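Local structure of Ufm1-specific protease (Caenorhabditis elegans, 5EJJ) at residues Ser128-Val133 and Lys197-Phe202; Phe162-Ala167 and Phe202-Ser207; His169-Arg174 and Gln183-Lys188; Glu242-Ala247 and Ser290-Pro295; Asn265-Asn270 and Leu301-Leu306. The protein is a thiol protease that removes the ubiquitin-like modifier ufm-1 from target proteins and is required for localising certain odorant receptors to olfactory cilia. All coordinates share one frame; numbering follows the deposited sequence.

Contact 1: Ser128-Val133 and Lys197-Phe202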
# COMPACT_ATOMS: atom_id res chain seq x y z
N SER A 128 -11.07 7.22 -2.49
CA SER A 128 -11.40 6.64 -1.19
C SER A 128 -12.12 7.65 -0.31
O SER A 128 -11.54 8.66 0.04
CB SER A 128 -10.12 6.23 -0.46
OG SER A 128 -9.59 5.05 -1.02
N CYS A 129 -13.38 7.37 0.06
CA CYS A 129 -14.06 8.13 1.12
C CYS A 129 -13.67 7.59 2.48
O CYS A 129 -13.59 6.39 2.65
CB CYS A 129 -15.56 7.99 0.99
SG CYS A 129 -16.17 8.46 -0.60
N VAL A 130 -13.46 8.46 3.46
CA VAL A 130 -13.04 7.98 4.78
C VAL A 130 -13.67 8.79 5.93
O VAL A 130 -13.96 9.96 5.79
CB VAL A 130 -11.51 8.01 4.86
CG1 VAL A 130 -11.02 9.40 4.63
CG2 VAL A 130 -11.02 7.51 6.19
N SER A 131 -13.90 8.15 7.07
CA SER A 131 -14.36 8.85 8.27
C SER A 131 -13.89 8.11 9.52
O SER A 131 -13.62 6.92 9.45
CB SER A 131 -15.88 9.00 8.26
OG SER A 131 -16.52 7.74 8.30
N ARG A 132 -13.73 8.83 10.63
CA ARG A 132 -13.49 8.20 11.93
C ARG A 132 -14.82 7.83 12.51
O ARG A 132 -15.80 8.60 12.45
CB ARG A 132 -12.83 9.14 12.90
CG ARG A 132 -11.37 9.09 12.90
CD ARG A 132 -10.82 9.51 14.25
NE ARG A 132 -9.82 8.53 14.66
CZ ARG A 132 -9.24 8.51 15.85
NH1 ARG A 132 -9.57 9.44 16.74
NH2 ARG A 132 -8.35 7.55 16.14
N VAL A 133 -14.88 6.64 13.09
CA VAL A 133 -16.10 6.16 13.68
C VAL A 133 -15.73 5.48 14.97
O VAL A 133 -14.70 4.80 15.03
CB VAL A 133 -16.76 5.13 12.78
CG1 VAL A 133 -17.98 4.65 13.44
CG2 VAL A 133 -17.09 5.73 11.43
N LYS A 197 -4.58 7.72 -2.72
CA LYS A 197 -4.24 9.10 -2.42
C LYS A 197 -5.31 10.14 -2.77
O LYS A 197 -5.18 11.30 -2.40
CB LYS A 197 -2.91 9.48 -3.08
CG LYS A 197 -2.94 9.49 -4.61
CD LYS A 197 -1.59 9.92 -5.20
CE LYS A 197 -1.53 11.43 -5.43
NZ LYS A 197 -2.37 11.89 -6.59
N ASP A 198 -6.36 9.76 -3.48
CA ASP A 198 -7.45 10.73 -3.68
C ASP A 198 -8.57 10.46 -2.68
O ASP A 198 -9.37 9.53 -2.85
CB ASP A 198 -7.94 10.74 -5.13
CG ASP A 198 -6.80 10.94 -6.10
OD1 ASP A 198 -5.71 11.35 -5.63
OD2 ASP A 198 -6.98 10.68 -7.31
N VAL A 199 -8.62 11.29 -1.64
CA VAL A 199 -9.37 11.01 -0.43
C VAL A 199 -10.36 12.11 -0.12
O VAL A 199 -9.95 13.23 0.10
CB VAL A 199 -8.42 10.93 0.76
CG1 VAL A 199 -9.17 10.66 2.01
CG2 VAL A 199 -7.40 9.84 0.55
N ILE A 200 -11.66 11.80 -0.11
CA ILE A 200 -12.70 12.69 0.39
C ILE A 200 -13.02 12.35 1.87
O ILE A 200 -13.69 11.35 2.15
CB ILE A 200 -14.01 12.54 -0.43
CG1 ILE A 200 -13.71 12.57 -1.92
CG2 ILE A 200 -15.03 13.60 -0.09
CD1 ILE A 200 -13.74 11.22 -2.55
N GLU A 201 -12.55 13.18 2.81
CA GLU A 201 -12.81 12.95 4.24
C GLU A 201 -14.18 13.44 4.71
O GLU A 201 -14.56 14.56 4.41
CB GLU A 201 -11.74 13.65 5.05
CG GLU A 201 -11.86 13.48 6.54
CD GLU A 201 -10.51 13.71 7.26
OE1 GLU A 201 -10.52 14.38 8.32
OE2 GLU A 201 -9.46 13.22 6.76
N PHE A 202 -14.93 12.61 5.46
CA PHE A 202 -16.22 13.01 6.06
C PHE A 202 -16.25 12.94 7.58
O PHE A 202 -15.41 12.29 8.22
CB PHE A 202 -17.38 12.15 5.58
CG PHE A 202 -17.64 12.20 4.12
CD1 PHE A 202 -16.77 11.61 3.22
CD2 PHE A 202 -18.81 12.76 3.64
CE1 PHE A 202 -17.04 11.60 1.86
CE2 PHE A 202 -19.10 12.77 2.27
CZ PHE A 202 -18.22 12.19 1.39
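Ser128 and Val130 are joined to Asp198, Ile200 and Phe202 by a row of four backbone hydrogen bonds. Ser128 N donates to Asp198 O at 2.9 Å, and Ile200 N returns a bond to Ser128 O at 3.1 Å. Further along, Val130 N reaches Ile200 O at 3.2 Å. The row closes with Phe202 N on Val130 O at 2.8 Å, an almost straight bond (N-H...O 176°). CA-H...O contacts fill the spaces between, as from Val199 CA to Ser128 O.

Apolar contacts form on both faces. On the face of Ser128 and Glu201, Val130 CG1 meets Val199 CG1 at 3.4 Å. Val130 CG1 sits between its own N and carbonyl carbon (chi1 59°), and this turns it to its neighbour. On the other face, Cys129 SG lies 4.2 Å from Ile200 CD1, and Cys129 CB is 4.0 Å from Phe202 CE1. The sulfur approaches the Phe202 ring obliquely, with Cys129 SG 5.3 Å from the ring centroid.

The polar ends look elsewhere. Ser128 OG bonds to Pro195 O, Asp198 OD2 to Val194 N and Glu201 OE1 to Ser345 OG.

Strand 235-247 pairs with the far edge of strand 127-139. The contact is a parallel beta pair inside a mixed five-stranded sheet.

Contact 2: Phe162-Ala167 and Phe202-Ser207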
# COMPACT_ATOMS: atom_id res chain seq x y z
N PHE A 162 -26.54 6.17 10.26
CA PHE A 162 -25.45 7.13 10.31
C PHE A 162 -25.53 8.09 9.12
O PHE A 162 -26.12 7.79 8.09
CB PHE A 162 -24.10 6.44 10.26
CG PHE A 162 -23.85 5.51 11.40
CD1 PHE A 162 -24.64 5.53 12.53
CD2 PHE A 162 -22.79 4.61 11.34
CE1 PHE A 162 -24.37 4.66 13.58
CE2 PHE A 162 -22.53 3.75 12.38
CZ PHE A 162 -23.32 3.77 13.50
N THR A 163 -24.89 9.24 9.27
CA THR A 163 -24.86 10.27 8.25
C THR A 163 -23.42 10.74 8.12
O THR A 163 -22.71 10.89 9.12
CB THR A 163 -25.73 11.45 8.68
OG1 THR A 163 -27.10 11.04 8.67
CG2 THR A 163 -25.55 12.67 7.76
N TYR A 164 -22.97 10.94 6.89
CA TYR A 164 -21.60 11.37 6.69
C TYR A 164 -21.62 12.72 6.00
O TYR A 164 -22.36 12.93 5.03
CB TYR A 164 -20.79 10.34 5.88
CG TYR A 164 -20.85 8.92 6.43
CD1 TYR A 164 -21.89 8.07 6.09
CD2 TYR A 164 -19.85 8.45 7.30
CE1 TYR A 164 -21.95 6.79 6.59
CE2 TYR A 164 -19.91 7.17 7.81
CZ TYR A 164 -20.96 6.35 7.45
OH TYR A 164 -21.02 5.08 7.93
N LEU A 165 -20.79 13.62 6.48
CA LEU A 165 -20.89 15.00 6.08
C LEU A 165 -19.52 15.60 5.80
O LEU A 165 -18.61 15.48 6.62
CB LEU A 165 -21.57 15.76 7.20
CG LEU A 165 -22.07 17.13 6.80
CD1 LEU A 165 -23.44 16.98 6.08
CD2 LEU A 165 -22.09 18.06 8.03
N ASN A 166 -19.37 16.24 4.64
CA ASN A 166 -18.18 17.03 4.34
C ASN A 166 -18.62 18.47 4.20
O ASN A 166 -19.44 18.78 3.33
CB ASN A 166 -17.49 16.58 3.05
CG ASN A 166 -16.28 17.45 2.68
OD1 ASN A 166 -16.43 18.59 2.25
ND2 ASN A 166 -15.08 16.92 2.85
N ALA A 167 -18.09 19.35 5.05
CA ALA A 167 -18.58 20.72 5.09
C ALA A 167 -17.92 21.64 4.06
O ALA A 167 -18.60 22.48 3.46
CB ALA A 167 -18.44 21.29 6.49
N PHE A 202 -14.93 12.61 5.46
CA PHE A 202 -16.22 13.01 6.06
C PHE A 202 -16.25 12.94 7.58
O PHE A 202 -15.41 12.29 8.22
CB PHE A 202 -17.38 12.15 5.58
CG PHE A 202 -17.64 12.20 4.12
CD1 PHE A 202 -16.77 11.61 3.22
CD2 PHE A 202 -18.81 12.76 3.64
CE1 PHE A 202 -17.04 11.60 1.86
CE2 PHE A 202 -19.10 12.77 2.27
CZ PHE A 202 -18.22 12.19 1.39
N THR A 203 -17.25 13.60 8.16
CA THR A 203 -17.49 13.48 9.59
C THR A 203 -18.68 12.56 9.78
O THR A 203 -19.74 12.77 9.17
CB THR A 203 -17.76 14.83 10.23
OG1 THR A 203 -16.53 15.55 10.32
CG2 THR A 203 -18.30 14.63 11.62
N ALA A 204 -18.52 11.51 10.59
CA ALA A 204 -19.62 10.56 10.76
C ALA A 204 -20.46 10.95 11.96
O ALA A 204 -19.94 11.29 13.04
CB ALA A 204 -19.10 9.13 10.88
N MET A 205 -21.77 10.91 11.76
CA MET A 205 -22.69 11.47 12.73
C MET A 205 -23.89 10.57 12.95
O MET A 205 -24.15 9.67 12.17
CB MET A 205 -23.14 12.83 12.25
CG MET A 205 -22.00 13.78 12.24
SD MET A 205 -22.42 15.39 11.62
CE MET A 205 -23.49 14.95 10.25
N GLN A 206 -24.63 10.85 14.00
CA GLN A 206 -25.78 10.05 14.34
C GLN A 206 -26.85 10.96 14.94
O GLN A 206 -26.53 12.03 15.49
CB GLN A 206 -25.32 9.04 15.35
CG GLN A 206 -26.28 7.99 15.71
CD GLN A 206 -25.73 7.14 16.82
OE1 GLN A 206 -24.81 7.56 17.54
NE2 GLN A 206 -26.27 5.94 16.96
N SER A 207 -28.11 10.53 14.84
CA SER A 207 -29.23 11.24 15.48
C SER A 207 -29.02 11.36 17.00
O SER A 207 -28.53 10.42 17.64
CB SER A 207 -30.54 10.50 15.17
OG SER A 207 -31.65 11.05 15.86
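Met205 lies against Thr163 and Leu165 on one face of the sheet. Its CB is 3.7 Å from Thr163 O. From there the chain leaves beside the backbone N (chi1 -66°) and is extended at chi2. A bend at chi3 (-40°) then turns the methyl over the neighbouring strand. Met205 CE ends 3.7 Å from Leu165 CB and 4.0 Å from Thr163 CG2, so the tip rests on both residues.

The backbones beneath form an antiparallel ladder between strands 163-166 and 199-205. Thr163 with Met205 and Leu165 with Thr203 are hydrogen-bonded pairs, each with two N-H...O bonds. The shorter ones run from Met205 N to Thr163 O and from Thr203 N to Leu165 O, both 2.8 Å. Tyr164 and Ala204 form the non-hydrogen-bonded pair between them.

On the opposite face, Ala204 CB sits 3.7 Å from Tyr164 CD2. Tyr164 CB also meets Phe202 CD2, at 3.8 Å. The Phe202 ring turns its edge to Leu165 N, while Asn166 CB lies over one of its faces. Asn166 ND2 is bonded to Glu201 O, one residue before this ring.

At the Phe162 end, Gln206 runs alongside the ring, its amide plane 84° from the ring plane. Gln206 NE2 stands at the ring edge, 4.1 Å from Phe162 CE1. Phe162 also packs edge-to-face with Phe264.

Contact 3: His169-Arg174 and Gln183-Lys188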
# COMPACT_ATOMS: atom_id res chain seq x y z
N HIS A 169 -17.36 21.15 1.20
CA HIS A 169 -17.89 20.96 -0.14
C HIS A 169 -19.39 20.73 -0.10
O HIS A 169 -20.01 20.53 -1.14
CB HIS A 169 -17.22 19.77 -0.81
CG HIS A 169 -15.76 19.96 -1.05
ND1 HIS A 169 -15.26 20.62 -2.16
CD2 HIS A 169 -14.68 19.54 -0.35
CE1 HIS A 169 -13.94 20.61 -2.11
NE2 HIS A 169 -13.56 19.96 -1.02
N GLY A 170 -19.97 20.74 1.09
CA GLY A 170 -21.42 20.60 1.19
C GLY A 170 -21.91 19.26 0.68
O GLY A 170 -22.88 19.16 -0.09
N LEU A 171 -21.22 18.22 1.12
CA LEU A 171 -21.50 16.85 0.72
C LEU A 171 -22.16 16.13 1.88
O LEU A 171 -21.70 16.22 3.04
CB LEU A 171 -20.19 16.17 0.35
CG LEU A 171 -19.55 16.79 -0.87
CD1 LEU A 171 -18.28 16.06 -1.24
CD2 LEU A 171 -20.57 16.72 -1.99
N VAL A 172 -23.23 15.41 1.59
CA VAL A 172 -23.87 14.62 2.61
C VAL A 172 -24.22 13.22 2.09
O VAL A 172 -24.90 13.08 1.07
CB VAL A 172 -25.09 15.38 3.26
CG1 VAL A 172 -26.06 15.86 2.22
CG2 VAL A 172 -25.82 14.51 4.25
N ILE A 173 -23.71 12.20 2.76
CA ILE A 173 -24.18 10.84 2.52
C ILE A 173 -25.05 10.37 3.69
O ILE A 173 -24.66 10.49 4.86
CB ILE A 173 -23.02 9.85 2.27
CG1 ILE A 173 -22.13 10.37 1.15
CG2 ILE A 173 -23.56 8.46 1.90
CD1 ILE A 173 -20.75 9.83 1.24
N ARG A 174 -26.21 9.84 3.36
CA ARG A 174 -27.26 9.60 4.34
C ARG A 174 -28.23 8.70 3.63
O ARG A 174 -28.25 8.69 2.41
CB ARG A 174 -27.94 10.91 4.67
CG ARG A 174 -28.62 11.01 6.05
CD ARG A 174 -29.56 12.23 6.11
NE ARG A 174 -30.38 12.25 4.89
CZ ARG A 174 -30.18 13.05 3.84
NH1 ARG A 174 -29.19 13.95 3.85
NH2 ARG A 174 -30.98 12.95 2.79
N GLN A 183 -27.74 11.57 -8.82
CA GLN A 183 -26.77 10.93 -9.72
C GLN A 183 -25.41 11.63 -9.79
O GLN A 183 -25.28 12.80 -9.46
CB GLN A 183 -27.38 10.85 -11.11
CG GLN A 183 -28.69 10.11 -11.13
CD GLN A 183 -28.52 8.67 -10.71
OE1 GLN A 183 -27.49 8.06 -11.01
NE2 GLN A 183 -29.52 8.11 -10.01
N LYS A 184 -24.39 10.88 -10.21
CA LYS A 184 -23.05 11.45 -10.41
C LYS A 184 -22.53 12.26 -9.20
O LYS A 184 -21.73 13.20 -9.37
CB LYS A 184 -23.03 12.32 -11.67
CG LYS A 184 -23.86 11.75 -12.80
CD LYS A 184 -23.03 11.32 -13.99
CE LYS A 184 -23.79 10.30 -14.84
NZ LYS A 184 -23.11 8.95 -14.89
N TYR A 185 -22.96 11.85 -8.01
CA TYR A 185 -22.86 12.69 -6.83
C TYR A 185 -21.46 13.18 -6.48
O TYR A 185 -21.32 14.29 -5.98
CB TYR A 185 -23.58 12.06 -5.63
CG TYR A 185 -23.69 12.98 -4.43
CD1 TYR A 185 -22.88 12.80 -3.32
CD2 TYR A 185 -24.59 14.03 -4.40
CE1 TYR A 185 -22.96 13.64 -2.22
CE2 TYR A 185 -24.68 14.88 -3.30
CZ TYR A 185 -23.86 14.68 -2.21
OH TYR A 185 -23.92 15.52 -1.10
N LEU A 186 -20.42 12.41 -6.76
CA LEU A 186 -19.06 12.93 -6.49
C LEU A 186 -18.11 12.93 -7.69
O LEU A 186 -16.88 13.04 -7.50
CB LEU A 186 -18.35 12.19 -5.33
CG LEU A 186 -18.87 12.10 -3.91
CD1 LEU A 186 -19.95 11.07 -3.87
CD2 LEU A 186 -17.74 11.69 -3.00
N ASP A 187 -18.68 12.84 -8.90
CA ASP A 187 -17.88 12.73 -10.11
C ASP A 187 -16.76 13.75 -10.20
O ASP A 187 -15.65 13.42 -10.62
CB ASP A 187 -18.77 12.81 -11.33
CG ASP A 187 -19.52 11.54 -11.58
OD1 ASP A 187 -19.56 10.71 -10.65
OD2 ASP A 187 -20.09 11.37 -12.68
N LYS A 188 -17.06 14.98 -9.80
CA LYS A 188 -16.04 16.01 -9.70
C LYS A 188 -14.77 15.51 -8.98
O LYS A 188 -13.66 15.87 -9.35
CB LYS A 188 -16.63 17.25 -9.01
CG LYS A 188 -15.58 18.18 -8.38
CD LYS A 188 -16.16 19.54 -7.97
CE LYS A 188 -17.21 19.44 -6.86
NZ LYS A 188 -17.20 20.64 -5.94
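Tyr185 sets its hydroxyl against Leu171 and Val172, on an edge strand of the five-stranded mixed sheet. Strand 171-173 begins at a G1 beta bulge, where Gly170 and Leu171 both face Asn166. Gly170 has the positive phi that favours glycine at this place in the bulge. Tyr185 itself comes from a type I turn running from Lys184 to Asp187.

The Tyr185 ring points at the strand from outside. Its CG lies anti to the backbone N (chi1 -172°), which carries the ring out to the strand edge. Val172 N donates to Tyr185 OH at 2.8 Å, with an N-H...O angle of 169°. The nitrogen lies in the plane of the ring, at its edge. The tyrosine oxygen thus takes up an N-H on the side of the strand away from strand 163-166.

Leu171 and Tyr185 lie alongside each other, pointing opposite ways. Leu171 CD2 is 3.9 Å from Tyr185 CZ and approaches the ring obliquely. Leu171 also packs on Phe202, so it joins the turn to the inner part of the sheet. Val172 directs its CB away from Tyr185 and packs on Thr163 and Leu165, yet Val172 CG1 still lies 4.0 Å from Tyr185 OH.

Lys188 approaches the His169 ring obliquely, and that ring also meets Phe189 edge-to-face. Lys188 NZ and His169 ND1 are 4.2 Å apart.

Contact 4: Glu242-Ala247 and Ser290-Pro295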
# COMPACT_ATOMS: atom_id res chain seq x y z
N GLU A 242 -10.55 4.44 11.40
CA GLU A 242 -10.91 4.76 10.03
C GLU A 242 -12.02 3.85 9.55
O GLU A 242 -12.09 2.69 9.95
CB GLU A 242 -9.74 4.49 9.09
CG GLU A 242 -8.51 5.35 9.28
CD GLU A 242 -7.42 5.10 8.19
OE1 GLU A 242 -7.22 3.92 7.78
OE2 GLU A 242 -6.79 6.10 7.74
N VAL A 243 -12.87 4.37 8.67
CA VAL A 243 -13.68 3.51 7.83
C VAL A 243 -13.61 4.05 6.41
O VAL A 243 -14.04 5.17 6.14
CB VAL A 243 -15.12 3.44 8.31
CG1 VAL A 243 -15.92 2.53 7.41
CG2 VAL A 243 -15.18 2.92 9.72
N VAL A 244 -13.06 3.23 5.50
CA VAL A 244 -12.76 3.64 4.13
C VAL A 244 -13.63 2.90 3.14
O VAL A 244 -13.71 1.67 3.19
CB VAL A 244 -11.32 3.33 3.77
CG1 VAL A 244 -11.01 3.94 2.45
CG2 VAL A 244 -10.39 3.86 4.82
N PHE A 245 -14.28 3.63 2.24
CA PHE A 245 -15.04 3.01 1.15
C PHE A 245 -14.83 3.73 -0.18
O PHE A 245 -14.65 4.94 -0.22
CB PHE A 245 -16.52 2.93 1.51
CG PHE A 245 -17.19 4.27 1.67
CD1 PHE A 245 -17.15 4.94 2.89
CD2 PHE A 245 -17.93 4.82 0.63
CE1 PHE A 245 -17.82 6.16 3.05
CE2 PHE A 245 -18.60 6.05 0.78
CZ PHE A 245 -18.53 6.71 2.00
N PRO A 246 -14.83 2.97 -1.30
CA PRO A 246 -14.57 3.55 -2.61
C PRO A 246 -15.67 4.45 -3.18
O PRO A 246 -16.84 4.10 -3.13
CB PRO A 246 -14.40 2.32 -3.50
CG PRO A 246 -15.04 1.25 -2.78
CD PRO A 246 -14.79 1.51 -1.35
N ALA A 247 -15.25 5.60 -3.70
CA ALA A 247 -16.07 6.50 -4.52
C ALA A 247 -15.71 6.29 -5.98
O ALA A 247 -14.64 6.73 -6.43
CB ALA A 247 -15.76 7.92 -4.14
N SER A 290 -6.98 0.79 13.85
CA SER A 290 -7.43 0.70 12.47
C SER A 290 -6.36 1.06 11.44
O SER A 290 -5.78 2.14 11.49
CB SER A 290 -8.66 1.56 12.26
OG SER A 290 -9.80 0.73 12.22
N ALA A 291 -6.13 0.15 10.50
CA ALA A 291 -5.18 0.39 9.42
C ALA A 291 -5.79 0.11 8.05
O ALA A 291 -6.70 -0.71 7.90
CB ALA A 291 -3.92 -0.46 9.62
N THR A 292 -5.27 0.81 7.05
CA THR A 292 -5.58 0.55 5.64
C THR A 292 -4.25 0.41 4.88
O THR A 292 -3.30 1.15 5.13
CB THR A 292 -6.40 1.69 5.03
OG1 THR A 292 -7.51 1.99 5.88
CG2 THR A 292 -6.92 1.29 3.69
N TYR A 293 -4.19 -0.57 3.99
CA TYR A 293 -2.99 -0.83 3.22
C TYR A 293 -3.34 -0.97 1.76
O TYR A 293 -4.50 -1.20 1.40
CB TYR A 293 -2.36 -2.15 3.65
CG TYR A 293 -2.01 -2.21 5.09
CD1 TYR A 293 -2.91 -2.69 6.03
CD2 TYR A 293 -0.78 -1.79 5.53
CE1 TYR A 293 -2.59 -2.75 7.37
CE2 TYR A 293 -0.43 -1.85 6.86
CZ TYR A 293 -1.34 -2.32 7.77
OH TYR A 293 -0.98 -2.35 9.09
N LEU A 294 -2.32 -0.85 0.93
CA LEU A 294 -2.40 -1.22 -0.48
C LEU A 294 -1.24 -2.16 -0.71
O LEU A 294 -0.16 -1.71 -1.04
CB LEU A 294 -2.24 -0.00 -1.37
CG LEU A 294 -2.23 -0.29 -2.87
CD1 LEU A 294 -3.44 -1.09 -3.21
CD2 LEU A 294 -2.24 1.00 -3.65
N PRO A 295 -1.45 -3.45 -0.48
CA PRO A 295 -0.36 -4.41 -0.65
C PRO A 295 0.23 -4.33 -2.03
O PRO A 295 -0.44 -3.83 -2.94
CB PRO A 295 -1.06 -5.76 -0.45
CG PRO A 295 -2.13 -5.44 0.54
CD PRO A 295 -2.64 -4.09 0.09
O HOH W 1 -12.55 0.85 12.14
O HOH W 2 -4.42 3.38 7.61
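The axes of the strand segments carrying Glu242 and Thr292 come within 7.3 Å, at 31° to each other, and the strands are bridged by side chains and water. They belong to different sheets: strand 235-247 edges the five-stranded mixed sheet, and strand 289-293 is half of a two-stranded antiparallel one.

Glu242 reaches across with its chain extended beyond CG. Thr292 OG1 donates to Glu242 OE1 at 2.7 Å, meeting the oxygen nearly end-on to its C-O bond. One water also donates to Glu242 OE1 (2.9 Å) and accepts from Thr292 N (2.8 Å). Two donors therefore grip this buried oxygen. The other, Glu242 OE2, bonds to Ser347 OG.

The ends of Val244 and Thr292 meet tip to tip, with Val244 CG2 3.6 Å from Thr292 OG1. Ser290 CB packs on Glu242 N, and its hydroxyl also bonds to Gln305 OE1. A second water donates both to Glu242 O at 2.9 Å and to Ser290 OG at 2.8 Å.

Contact 5: Asn265-Asn270 and Leu301-Leu306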
# COMPACT_ATOMS: atom_id res chain seq x y z
N ASN A 265 -19.85 -1.94 8.49
CA ASN A 265 -20.15 -3.24 9.06
C ASN A 265 -18.97 -4.21 8.98
O ASN A 265 -18.77 -5.00 9.90
CB ASN A 265 -21.42 -3.85 8.45
CG ASN A 265 -22.67 -3.01 8.72
OD1 ASN A 265 -22.68 -2.10 9.55
ND2 ASN A 265 -23.74 -3.32 7.99
N ARG A 266 -18.17 -4.13 7.92
CA ARG A 266 -17.03 -5.04 7.77
C ARG A 266 -15.95 -4.75 8.80
O ARG A 266 -15.33 -5.65 9.35
CB ARG A 266 -16.46 -4.95 6.37
CG ARG A 266 -17.40 -5.47 5.30
CD ARG A 266 -16.72 -5.66 4.00
NE ARG A 266 -17.63 -6.24 3.02
CZ ARG A 266 -17.36 -6.36 1.72
NH1 ARG A 266 -16.21 -5.92 1.23
NH2 ARG A 266 -18.23 -6.89 0.91
N ARG A 267 -15.72 -3.47 9.05
CA ARG A 267 -14.76 -3.09 10.07
C ARG A 267 -15.18 -3.57 11.45
O ARG A 267 -14.33 -3.93 12.26
CB ARG A 267 -14.62 -1.57 10.10
CG ARG A 267 -13.83 -0.99 8.99
CD ARG A 267 -12.38 -0.94 9.36
NE ARG A 267 -11.60 -0.39 8.26
CZ ARG A 267 -10.27 -0.33 8.24
NH1 ARG A 267 -9.56 -0.80 9.26
NH2 ARG A 267 -9.67 0.19 7.18
N ALA A 268 -16.48 -3.54 11.75
CA ALA A 268 -16.95 -4.03 13.04
C ALA A 268 -16.75 -5.54 13.13
O ALA A 268 -16.17 -6.02 14.09
CB ALA A 268 -18.39 -3.67 13.27
N ASN A 269 -17.19 -6.27 12.12
CA ASN A 269 -16.96 -7.70 12.06
C ASN A 269 -15.49 -8.07 12.17
O ASN A 269 -15.13 -9.05 12.81
CB ASN A 269 -17.54 -8.27 10.77
CG ASN A 269 -19.05 -8.07 10.66
OD1 ASN A 269 -19.75 -7.93 11.67
ND2 ASN A 269 -19.56 -8.06 9.43
N ASN A 270 -14.63 -7.27 11.55
CA ASN A 270 -13.20 -7.49 11.62
C ASN A 270 -12.68 -7.32 13.04
O ASN A 270 -11.85 -8.10 13.47
CB ASN A 270 -12.46 -6.53 10.70
CG ASN A 270 -11.12 -7.10 10.22
OD1 ASN A 270 -10.07 -6.86 10.84
ND2 ASN A 270 -11.16 -7.87 9.14
N LEU A 301 -7.93 -1.67 -1.90
CA LEU A 301 -7.30 -1.59 -0.59
C LEU A 301 -7.60 -2.80 0.29
O LEU A 301 -8.49 -3.59 -0.02
CB LEU A 301 -7.75 -0.32 0.12
CG LEU A 301 -7.42 0.99 -0.62
CD1 LEU A 301 -8.19 2.16 -0.04
CD2 LEU A 301 -5.92 1.26 -0.56
N LEU A 302 -6.85 -2.93 1.38
CA LEU A 302 -7.01 -3.98 2.37
C LEU A 302 -7.24 -3.32 3.72
O LEU A 302 -6.49 -2.42 4.10
CB LEU A 302 -5.74 -4.82 2.46
CG LEU A 302 -5.56 -5.80 3.62
CD1 LEU A 302 -6.43 -7.02 3.50
CD2 LEU A 302 -4.16 -6.25 3.63
N HIS A 303 -8.26 -3.77 4.45
CA HIS A 303 -8.71 -3.06 5.64
C HIS A 303 -8.62 -3.96 6.85
O HIS A 303 -9.16 -5.05 6.85
CB HIS A 303 -10.14 -2.62 5.47
CG HIS A 303 -10.42 -1.99 4.15
ND1 HIS A 303 -10.57 -0.63 4.00
CD2 HIS A 303 -10.57 -2.53 2.92
CE1 HIS A 303 -10.81 -0.37 2.73
NE2 HIS A 303 -10.81 -1.51 2.05
N LEU A 304 -7.95 -3.51 7.89
CA LEU A 304 -7.71 -4.40 9.01
C LEU A 304 -7.76 -3.66 10.33
O LEU A 304 -7.27 -2.54 10.46
CB LEU A 304 -6.36 -5.09 8.86
CG LEU A 304 -6.13 -5.97 7.64
CD1 LEU A 304 -4.68 -6.39 7.59
CD2 LEU A 304 -7.05 -7.18 7.68
N GLN A 305 -8.36 -4.32 11.31
CA GLN A 305 -8.28 -3.94 12.71
C GLN A 305 -7.09 -4.71 13.27
O GLN A 305 -7.06 -5.95 13.17
CB GLN A 305 -9.55 -4.34 13.43
CG GLN A 305 -10.76 -3.78 12.77
CD GLN A 305 -10.69 -2.29 12.76
OE1 GLN A 305 -10.49 -1.68 11.71
NE2 GLN A 305 -10.83 -1.67 13.93
N LEU A 306 -6.10 -3.99 13.80
CA LEU A 306 -4.85 -4.62 14.25
C LEU A 306 -4.76 -4.76 15.78
O LEU A 306 -4.98 -3.79 16.52
CB LEU A 306 -3.67 -3.82 13.74
CG LEU A 306 -3.51 -3.80 12.23
CD1 LEU A 306 -2.38 -2.89 11.89
CD2 LEU A 306 -3.25 -5.21 11.74
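Arg267 and Asn270 mark the place where helix 253-280 packs against strand 302-306, the axes of the two segments 7.9 Å apart at closest. Arg267 bends at chi2 (-89°), which brings its guanidinium over to the strand. Arg267 NH1 donates to Gln305 OE1 at 2.8 Å. The oxygen lies in the guanidinium plane, and the Gln305 amide stands nearly upright to it, 89° away. His303 CB lies over one face of the guanidinium, toward its rim and 3.3 Å from Arg267 NH2, while that nitrogen sits at the edge of the imidazole.

The strand forms a beta hairpin with 289-293, and the arginine ties into both arms, since Arg267 NH1 also bonds to Ala291 O.

One helical turn on, Gln305 N donates to Asn270 OD1 at 3.1 Å, coming from above the amide plane. Asn270 CB also touches Gln305 CG at 3.8 Å. Asn270 ND2 bonds to Ser67 OG, and His303 NE2 to Ser70 OG.

Overall arrangement
Contacts 1, 4 and 5 are buried, whereas contacts 2 and 3 lie at the surface. Contacts 1 and 2 share Phe202 and both use strand 199-205, pairing it in parallel on one side and antiparallel on the other. Contact 3 adds an edge strand, and its Ile173 packs on Phe202. Contact 4 starts from the opposite edge strand, which pairs with strand 127-139 of contact 1. Contacts 4 and 5, with centres about 8 Å apart, meet at the two-stranded sheet. Backbone bonds dominate contacts 1 and 2, and a single tyrosine hydroxyl bond marks contact 3. Contacts 4 and 5 rely on buried polar side chains, helped by water in contact 4.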